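PadR family transcriptional regulator (PDB 6ABQ) probably binds DNA as a dimeric winged-helix transcriptional regulator of the PadR family in Listeria monocytogenes, apparently under the control of a ligand. Local coordinates at residues L23-R28 with T37-D42. Sequence-based numbering, arbitrary orientation.
Sequences LERISR and TKYLND
R25 and Y39 mark the nearest approach of segment 23-28, on the C-terminal part of helix 17-27, and segment 37-42, on that of helix 33-42, with their CA atoms 8.1 Å apart. Both side chains leave the backbone toward the opposite segment. The aliphatic part of R25 lies over one face of the Y39 ring: R25 CD sits 3.7 Å from the ring centroid, 13° off the normal, a CH-pi contact. The bend of the R25 chain at chi2 (62°) carries CD over the ring centre. The guanidinium lies beyond, its plane steeply inclined to the ring (84°). R25 CZ is 5.8 Å from the centroid of the Y39 ring, at most a weak cation-pi attraction; the charge of R25 is paired instead with E35. At the hydroxyl end of Y39, R28 NH1 makes a van der Waals approach to OH (3.6 Å). The R28 guanidinium is held by a salt bridge from NH2 to E24 OE2 (2.9 Å) and by NH1 bonding to the carbonyl of A114 of the second subunit, which also packs on Y39. The contact thus joins helices 17-27 and 33-42 at the surface, mainly through dispersion between methylenes and ring, with R28 and Y39 reaching the second subunit.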
ATOM      1  N   LEU B  23     -12.664   7.115  -0.267  1.00 13.11           N
ATOM      2  CA  LEU B  23     -13.402   7.742   0.830  1.00 13.81           C
ATOM      3  C   LEU B  23     -13.171   9.264   0.882  1.00 14.35           C
ATOM      4  O   LEU B  23     -14.132  10.026   1.037  1.00 14.10           O
ATOM      5  CB  LEU B  23     -13.065   7.085   2.188  1.00 16.23           C
ATOM      6  CG  LEU B  23     -13.543   5.654   2.502  1.00 16.81           C
ATOM      7  CD1 LEU B  23     -12.879   5.130   3.768  1.00 20.12           C
ATOM      8  CD2 LEU B  23     -15.054   5.544   2.623  1.00 15.92           C
ATOM      9  N   GLU B  24     -11.912   9.687   0.726  1.00 15.55           N
ATOM     10  CA  GLU B  24     -11.551  11.113   0.668  1.00 16.79           C
ATOM     11  C   GLU B  24     -12.242  11.854  -0.476  1.00 15.22           C
ATOM     12  O   GLU B  24     -12.771  12.940  -0.265  1.00 16.14           O
ATOM     13  CB  GLU B  24     -10.024  11.301   0.606  1.00 18.87           C
ATOM     14  CG  GLU B  24      -9.550  12.751   0.500  1.00 20.91           C
ATOM     15  CD  GLU B  24      -9.723  13.566   1.782  1.00 23.69           C
ATOM     16  OE1 GLU B  24      -9.661  13.012   2.898  1.00 25.11           O
ATOM     17  OE2 GLU B  24      -9.913  14.789   1.668  1.00 25.06           O
ATOM     18  N   ARG B  25     -12.241  11.258  -1.669  1.00 13.48           N
ATOM     19  CA  ARG B  25     -12.930  11.815  -2.832  1.00 12.52           C
ATOM     20  C   ARG B  25     -14.453  11.887  -2.612  1.00 11.77           C
ATOM     21  O   ARG B  25     -15.075  12.902  -2.943  1.00 12.46           O
ATOM     22  CB  ARG B  25     -12.582  11.023  -4.106  1.00 11.44           C
ATOM     23  CG  ARG B  25     -13.364  11.405  -5.367  1.00 10.97           C
ATOM     24  CD  ARG B  25     -13.123  12.853  -5.792  1.00 12.66           C
ATOM     25  NE  ARG B  25     -14.052  13.284  -6.833  1.00 12.95           N
ATOM     26  CZ  ARG B  25     -15.278  13.765  -6.618  1.00 13.26           C
ATOM     27  NH1 ARG B  25     -15.759  13.901  -5.389  1.00 13.17           N
ATOM     28  NH2 ARG B  25     -16.029  14.121  -7.651  1.00 14.20           N
ATOM     29  N   ILE B  26     -15.031  10.824  -2.047  1.00 10.94           N
ATOM     30  CA  ILE B  26     -16.475  10.783  -1.739  1.00 10.70           C
ATOM     31  C   ILE B  26     -16.867  11.845  -0.691  1.00 12.30           C
ATOM     32  O   ILE B  26     -17.924  12.482  -0.815  1.00 12.79           O
ATOM     33  CB  ILE B  26     -16.953   9.351  -1.356  1.00 10.12           C
ATOM     34  CG1 ILE B  26     -16.697   8.365  -2.512  1.00  9.16           C
ATOM     35  CG2 ILE B  26     -18.439   9.335  -1.017  1.00 10.39           C
ATOM     36  CD1 ILE B  26     -16.929   6.895  -2.177  1.00  9.35           C
ATOM     37  N   SER B  27     -15.997  12.052   0.303  1.00 13.68           N
ATOM     38  CA  SER B  27     -16.199  13.046   1.367  1.00 15.95           C
ATOM     39  C   SER B  27     -16.378  14.474   0.842  1.00 17.23           C
ATOM     40  O   SER B  27     -16.998  15.314   1.497  1.00 19.19           O
ATOM     41  CB  SER B  27     -15.018  13.036   2.345  1.00 17.95           C
ATOM     42  OG  SER B  27     -13.949  13.844   1.877  1.00 19.11           O
ATOM     43  N   ARG B  28     -15.805  14.737  -0.327  1.00 16.65           N
ATOM     44  CA  ARG B  28     -15.813  16.073  -0.911  1.00 18.53           C
ATOM     45  C   ARG B  28     -17.121  16.411  -1.637  1.00 18.40           C
ATOM     46  O   ARG B  28     -17.439  17.582  -1.833  1.00 20.80           O
ATOM     47  CB  ARG B  28     -14.574  16.251  -1.798  1.00 18.79           C
ATOM     48  CG  ARG B  28     -13.304  16.291  -0.958  1.00 20.41           C
ATOM     49  CD  ARG B  28     -12.022  16.245  -1.774  1.00 20.77           C
ATOM     50  NE  ARG B  28     -10.855  16.375  -0.896  1.00 23.18           N
ATOM     51  CZ  ARG B  28      -9.582  16.278  -1.286  1.00 24.31           C
ATOM     52  NH1 ARG B  28      -9.279  16.057  -2.560  1.00 23.12           N
ATOM     53  NH2 ARG B  28      -8.608  16.407  -0.391  1.00 27.16           N
ATOM     54  N   THR B  37     -12.758   6.852 -10.603  1.00 11.44           N
ATOM     55  CA  THR B  37     -11.669   6.245 -11.379  1.00 12.72           C
ATOM     56  C   THR B  37     -10.851   7.324 -12.086  1.00 13.81           C
ATOM     57  O   THR B  37      -9.624   7.342 -11.971  1.00 14.58           O
ATOM     58  CB  THR B  37     -12.183   5.225 -12.433  1.00 13.98           C
ATOM     59  OG1 THR B  37     -13.081   4.299 -11.822  1.00 13.53           O
ATOM     60  CG2 THR B  37     -11.031   4.454 -13.067  1.00 15.66           C
ATOM     61  N   LYS B  38     -11.541   8.220 -12.792  1.00 14.43           N
ATOM     62  CA  LYS B  38     -10.895   9.308 -13.542  1.00 16.21           C
ATOM     63  C   LYS B  38     -10.159  10.284 -12.622  1.00 16.12           C
ATOM     64  O   LYS B  38      -9.063  10.732 -12.958  1.00 17.77           O
ATOM     65  CB  LYS B  38     -11.892  10.042 -14.447  1.00 17.63           C
ATOM     66  CG  LYS B  38     -12.604   9.157 -15.475  1.00 18.76           C
ATOM     67  CD  LYS B  38     -11.793   8.919 -16.751  1.00 21.33           C
ATOM     68  CE  LYS B  38     -11.118   7.553 -16.744  1.00 21.07           C
ATOM     69  NZ  LYS B  38     -11.735   6.638 -17.748  1.00 23.04           N
ATOM     70  N   TYR B  39     -10.756  10.581 -11.463  1.00 14.66           N
ATOM     71  CA  TYR B  39     -10.104  11.367 -10.412  1.00 14.95           C
ATOM     72  C   TYR B  39      -8.762  10.743  -9.979  1.00 15.43           C
ATOM     73  O   TYR B  39      -7.764  11.450  -9.858  1.00 17.23           O
ATOM     74  CB  TYR B  39     -11.039  11.578  -9.196  1.00 13.62           C
ATOM     75  CG  TYR B  39     -10.306  12.065  -7.962  1.00 14.25           C
ATOM     76  CD1 TYR B  39      -9.909  13.406  -7.833  1.00 16.33           C
ATOM     77  CD2 TYR B  39      -9.973  11.172  -6.935  1.00 13.52           C
ATOM     78  CE1 TYR B  39      -9.204  13.840  -6.708  1.00 17.66           C
ATOM     79  CE2 TYR B  39      -9.278  11.593  -5.807  1.00 14.83           C
ATOM     80  CZ  TYR B  39      -8.891  12.919  -5.693  1.00 16.88           C
ATOM     81  OH  TYR B  39      -8.197  13.311  -4.562  1.00 18.83           O
ATOM     82  N   LEU B  40      -8.760   9.430  -9.744  1.00 14.38           N
ATOM     83  CA  LEU B  40      -7.550   8.704  -9.350  1.00 15.38           C
ATOM     84  C   LEU B  40      -6.508   8.626 -10.475  1.00 17.37           C
ATOM     85  O   LEU B  40      -5.313   8.743 -10.204  1.00 19.19           O
ATOM     86  CB  LEU B  40      -7.886   7.304  -8.804  1.00 14.48           C
ATOM     87  CG  LEU B  40      -8.733   7.262  -7.524  1.00 13.18           C
ATOM     88  CD1 LEU B  40      -9.383   5.897  -7.338  1.00 12.63           C
ATOM     89  CD2 LEU B  40      -7.918   7.661  -6.298  1.00 14.41           C
ATOM     90  N   ASN B  41      -6.968   8.457 -11.722  1.00 17.52           N
ATOM     91  CA  ASN B  41      -6.080   8.433 -12.901  1.00 19.83           C
ATOM     92  C   ASN B  41      -5.367   9.765 -13.129  1.00 21.81           C
ATOM     93  O   ASN B  41      -4.162   9.788 -13.382  1.00 24.08           O
ATOM     94  CB  ASN B  41      -6.834   8.033 -14.179  1.00 20.19           C
ATOM     95  CG  ASN B  41      -7.364   6.596 -14.157  1.00 19.40           C
ATOM     96  OD1 ASN B  41      -8.229   6.260 -14.957  1.00 19.69           O
ATOM     97  ND2 ASN B  41      -6.852   5.751 -13.262  1.00 19.08           N
ATOM     98  N   ASP B  42      -6.126  10.859 -13.020  1.00 21.42           N
ATOM     99  CA  ASP B  42      -5.616  12.224 -13.188  1.00 23.83           C
ATOM    100  C   ASP B  42      -4.678  12.649 -12.069  1.00 24.85           C
ATOM    101  O   ASP B  42      -3.777  13.458 -12.286  1.00 27.83           O
ATOM    102  CB  ASP B  42      -6.774  13.224 -13.321  1.00 23.68           C
ATOM    103  CG  ASP B  42      -7.486  13.133 -14.674  1.00 24.51           C
ATOM    104  OD1 ASP B  42      -6.940  12.517 -15.625  1.00 25.77           O
ATOM    105  OD2 ASP B  42      -8.601  13.694 -14.789  1.00 24.42           O
TER